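Local structure of centrosomal protein 120 (Oreochromis niloticus, 6EWH) at residues Gln98-Lys101 and Ala102-Ser105; Ser135-Leu138 and Asp139-Ala143. The protein probably acts in centriole function and cilium formation, this chain being its second C2 domain (C2B). The protein carries 1 engineered substitution. All blocks are in the same frame, centred on the assembly; numbering follows the deposited sequence.

Contact 1: residues Gln98-Lys101 and Ala102-Ser105; sequences QILK and AFLS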
loop_
_atom_site.group_PDB
_atom_site.type_symbol
_atom_site.label_atom_id
_atom_site.label_comp_id
_atom_site.label_asym_id
_atom_site.label_seq_id
_atom_site.Cartn_x
_atom_site.Cartn_y
_atom_site.Cartn_z
ATOM N N GLN A 98 -2.731 -9.854 20.001
ATOM C CA GLN A 98 -4.022 -9.217 20.225
ATOM C C GLN A 98 -3.938 -7.711 20.064
ATOM O O GLN A 98 -4.833 -7.097 19.474
ATOM C CB GLN A 98 -4.534 -9.553 21.621
ATOM C CG GLN A 98 -5.008 -10.964 21.767
ATOM C CD GLN A 98 -5.349 -11.305 23.198
ATOM O OE1 GLN A 98 -4.511 -11.169 24.096
ATOM N NE2 GLN A 98 -6.583 -11.745 23.430
ATOM N N ILE A 99 -2.895 -7.093 20.617
ATOM C CA ILE A 99 -2.805 -5.640 20.584
ATOM C C ILE A 99 -2.561 -5.146 19.166
ATOM O O ILE A 99 -3.162 -4.157 18.723
ATOM C CB ILE A 99 -1.748 -5.145 21.589
ATOM C CG1 ILE A 99 -2.264 -5.342 23.015
ATOM C CG2 ILE A 99 -1.456 -3.678 21.380
ATOM C CD1 ILE A 99 -3.524 -4.566 23.299
ATOM N N LEU A 100 -1.699 -5.838 18.417
ATOM C CA LEU A 100 -1.424 -5.416 17.052
ATOM C C LEU A 100 -2.640 -5.612 16.157
ATOM O O LEU A 100 -2.957 -4.747 15.331
ATOM C CB LEU A 100 -0.210 -6.181 16.522
ATOM C CG LEU A 100 0.253 -5.812 15.111
ATOM C CD1 LEU A 100 0.407 -4.302 14.984
ATOM C CD2 LEU A 100 1.573 -6.517 14.784
ATOM N N LYS A 101 -3.334 -6.744 16.311
ATOM C CA LYS A 101 -4.544 -6.979 15.534
ATOM C C LYS A 101 -5.582 -5.899 15.814
ATOM O O LYS A 101 -6.190 -5.353 14.886
ATOM C CB LYS A 101 -5.078 -8.379 15.844
ATOM C CG LYS A 101 -6.202 -8.887 14.952
ATOM C CD LYS A 101 -6.656 -10.278 15.411
ATOM C CE LYS A 101 -7.657 -10.923 14.452
ATOM N NZ LYS A 101 -8.967 -10.206 14.374
ATOM N N ALA A 102 -5.767 -5.548 17.090
ATOM C CA ALA A 102 -6.681 -4.465 17.438
ATOM C C ALA A 102 -6.216 -3.140 16.843
ATOM O O ALA A 102 -7.011 -2.395 16.257
ATOM C CB ALA A 102 -6.805 -4.366 18.957
ATOM N N PHE A 103 -4.918 -2.844 16.962
ATOM C CA PHE A 103 -4.370 -1.619 16.388
ATOM C C PHE A 103 -4.673 -1.528 14.899
ATOM O O PHE A 103 -5.195 -0.515 14.422
ATOM C CB PHE A 103 -2.861 -1.565 16.636
ATOM C CG PHE A 103 -2.146 -0.472 15.884
ATOM C CD1 PHE A 103 -2.159 0.832 16.345
ATOM C CD2 PHE A 103 -1.423 -0.762 14.730
ATOM C CE1 PHE A 103 -1.476 1.834 15.659
ATOM C CE2 PHE A 103 -0.750 0.240 14.041
ATOM C CZ PHE A 103 -0.776 1.534 14.510
ATOM N N LEU A 104 -4.357 -2.583 14.143
ATOM C CA LEU A 104 -4.585 -2.531 12.702
ATOM C C LEU A 104 -6.066 -2.410 12.370
ATOM O O LEU A 104 -6.439 -1.707 11.423
ATOM C CB LEU A 104 -3.974 -3.751 12.023
ATOM C CG LEU A 104 -2.454 -3.729 12.047
ATOM C CD1 LEU A 104 -1.917 -5.049 11.541
ATOM C CD2 LEU A 104 -1.925 -2.577 11.207
ATOM N N SER A 105 -6.925 -3.099 13.134
ATOM C CA SER A 105 -8.363 -2.994 12.910
ATOM C C SER A 105 -8.853 -1.563 13.066
ATOM O O SER A 105 -9.887 -1.207 12.486
ATOM C CB SER A 105 -9.127 -3.938 13.851
ATOM O OG SER A 105 -9.249 -3.398 15.162
#

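Contact 2: residues Ser135-Leu138 and Asp139-Ala143; sequences STDL and DNKAA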
loop_
_atom_site.group_PDB
_atom_site.type_symbol
_atom_site.label_atom_id
_atom_site.label_comp_id
_atom_site.label_asym_id
_atom_site.label_seq_id
_atom_site.Cartn_x
_atom_site.Cartn_y
_atom_site.Cartn_z
ATOM N N SER A 135 -6.332 -11.906 10.210
ATOM C CA SER A 135 -5.075 -12.255 10.881
ATOM C C SER A 135 -5.386 -13.126 12.099
ATOM O O SER A 135 -5.191 -12.749 13.254
ATOM C CB SER A 135 -4.299 -10.997 11.256
ATOM O OG SER A 135 -3.897 -10.277 10.095
ATOM N N THR A 136 -5.876 -14.329 11.809
ATOM C CA THR A 136 -6.460 -15.197 12.823
ATOM C C THR A 136 -5.637 -16.441 13.132
ATOM O O THR A 136 -6.083 -17.265 13.935
ATOM C CB THR A 136 -7.867 -15.631 12.398
ATOM O OG1 THR A 136 -7.797 -16.245 11.103
ATOM C CG2 THR A 136 -8.809 -14.429 12.341
ATOM N N ASP A 137 -4.470 -16.616 12.522
ATOM C CA ASP A 137 -3.618 -17.769 12.815
ATOM C C ASP A 137 -2.151 -17.354 12.745
ATOM O O ASP A 137 -1.316 -18.017 12.127
ATOM C CB ASP A 137 -3.927 -18.941 11.888
ATOM C CG ASP A 137 -3.267 -20.234 12.345
ATOM O OD1 ASP A 137 -3.000 -20.371 13.559
ATOM O OD2 ASP A 137 -2.992 -21.097 11.486
ATOM N N LEU A 138 -1.829 -16.231 13.395
ATOM C CA LEU A 138 -0.502 -15.631 13.268
ATOM C C LEU A 138 0.601 -16.464 13.902
ATOM O O LEU A 138 1.775 -16.249 13.584
ATOM C CB LEU A 138 -0.501 -14.232 13.884
ATOM C CG LEU A 138 -1.250 -13.190 13.052
ATOM C CD1 LEU A 138 -1.444 -11.937 13.891
ATOM C CD2 LEU A 138 -0.525 -12.877 11.743
ATOM N N ASP A 139 0.273 -17.382 14.806
ATOM C CA ASP A 139 1.332 -18.238 15.328
ATOM C C ASP A 139 1.855 -19.190 14.267
ATOM O O ASP A 139 2.987 -19.676 14.386
ATOM C CB ASP A 139 0.836 -19.051 16.519
ATOM C CG ASP A 139 0.501 -18.198 17.724
ATOM O OD1 ASP A 139 0.842 -16.997 17.739
ATOM O OD2 ASP A 139 -0.099 -18.750 18.667
ATOM N N ASN A 140 1.057 -19.467 13.242
ATOM C CA ASN A 140 1.386 -20.486 12.257
ATOM C C ASN A 140 1.536 -19.969 10.839
ATOM O O ASN A 140 2.312 -20.547 10.077
ATOM C CB ASN A 140 0.340 -21.610 12.273
ATOM C CG ASN A 140 0.266 -22.306 13.619
ATOM O OD1 ASN A 140 1.214 -22.974 14.034
ATOM N ND2 ASN A 140 -0.856 -22.140 14.316
ATOM N N LYS A 141 0.820 -18.917 10.449
ATOM C CA LYS A 141 0.911 -18.496 9.061
ATOM C C LYS A 141 0.770 -16.990 8.932
ATOM O O LYS A 141 0.149 -16.325 9.771
ATOM C CB LYS A 141 -0.091 -19.225 8.156
ATOM C CG LYS A 141 -1.535 -19.157 8.590
ATOM C CD LYS A 141 -2.407 -19.886 7.580
ATOM C CE LYS A 141 -3.868 -19.878 7.985
ATOM N NZ LYS A 141 -4.722 -20.515 6.944
ATOM N N ALA A 142 1.364 -16.465 7.865
ATOM C CA ALA A 142 1.150 -15.077 7.493
ATOM C C ALA A 142 -0.295 -14.881 7.054
ATOM O O ALA A 142 -0.959 -15.812 6.592
ATOM C CB ALA A 142 2.086 -14.696 6.344
ATOM N N ALA A 143 -0.790 -13.659 7.227
ATOM C CA ALA A 143 -2.106 -13.263 6.738
ATOM C C ALA A 143 -1.920 -12.231 5.633
ATOM O O ALA A 143 -1.143 -11.287 5.796
ATOM C CB ALA A 143 -2.933 -12.644 7.867
HETATM O O HOH W 1 -2.855 -15.670 10.182
HETATM O O HOH W 2 -2.283 -18.631 15.712
HETATM O O HOH W 3 2.417 -15.070 11.245
#

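Contact 1: residues Gln98-Lys101 and Ala102-Ser105
L100 lays one methyl, CD1, against two side chains of the next helical turn, 4.0 Å from F103 CD2 and 4.1 Å from L104 CG. With L104 it runs side by side, both branches pointing the same way; F103 it meets at a slant, CD1 resting obliquely against the ring. L100 holds CG opposite its backbone N (chi1 -178°), which tips it toward the following turn, whereas L104, with CG beside its N (chi1 -69°), leans back toward L100, and the two come together. This is one face of the amphipathic helix 97-105, which joins the two sheets of the C2 beta-sandwich, from strand 87-95 to strand 110-116. Leucines suit the place because their branched apolar ends can touch several strands at once: L100 meets F31, I93 and L178, and L104 meets L33 and L178. The larger ring of F103 reaches L8 and L67 in nearby loops.

The backbone beneath is regular. The bond from L104 N to L100 O is short and nearly straight (2.8 Å, N-H...O angle 170°), and F103 N binds I99 O at 2.8 Å. One residue further on from L104, S105 N gives to K101 O (2.9 Å), while S105 OG gives to A102 O at 2.7 Å. A small hydroxyl suits the helix's last turn, because it can reach back to the carbonyl of A102, three residues earlier. A102 adds only a methyl, CB lying 3.4 Å from Q98 O. K101 extends from a different side of the helix and bends at its end, where NZ makes a weak hydrogen bond to A132 O.

Apolar contact holds the buried face to the sheet, while the carbonyls of Q98 to K101 are each taken by an N-H four residues on, so these four need no partner from the apolar surface.

Contact 2: residues Ser135-Leu138 and Asp139-Ala143
D137 and N140 bracket a type I beta turn, in which D137 O accepts N140 N at 3.0 Å from above its carbonyl plane and also K141 N at 2.9 Å, nearly along the C=O axis. The turn lies in the C2-domain loop between helix 128-133 and strand 143-150. D137 suits the first position because its carboxylate repeats the backbone closure: with CG anti to the backbone N (chi1 -168°), OD1 receives N140 ND2 on its syn side at 2.9 Å, in a nearly straight bond. The amide plane is turned 51° from the carboxylate, yet OD1 lies only 6° out of the amide plane of N140. A water bridges OD1 to D139 N. With an alanine here, N140 ND2 would probably lose its acceptor and that water one of its holds, leaving the amide freer to turn. K141 runs extended past the carboxylate, its CG 3.8 Å from D137 OD2. D139 is held by salt bridges from OD2 to K97 and from OD1 to R180, while L138 packs on L178. S135, small enough for the loop's narrow base, gives its hydroxyl to L131 O, and A143 CB rests 3.4 Å from S135 OG.

Contacts 1 and 2 follow one another along the chain, their centres 13 Å apart, on the same side of the domain's centre. They touch through K101, whose CE, the carbon that carries the amine, lies 3.3 Å from S135 O and 4.3 Å from T136 CG2, so the helix flank packs directly on the start of the loop. L178 of strand 171-180 is shared: L100 and L104 of contact 1 reach it, as do S135 and L138 of contact 2. K97, at the helix start just before contact 1, pairs with D139 of contact 2. The two contacts themselves are thus joined by packing and a common strand residue.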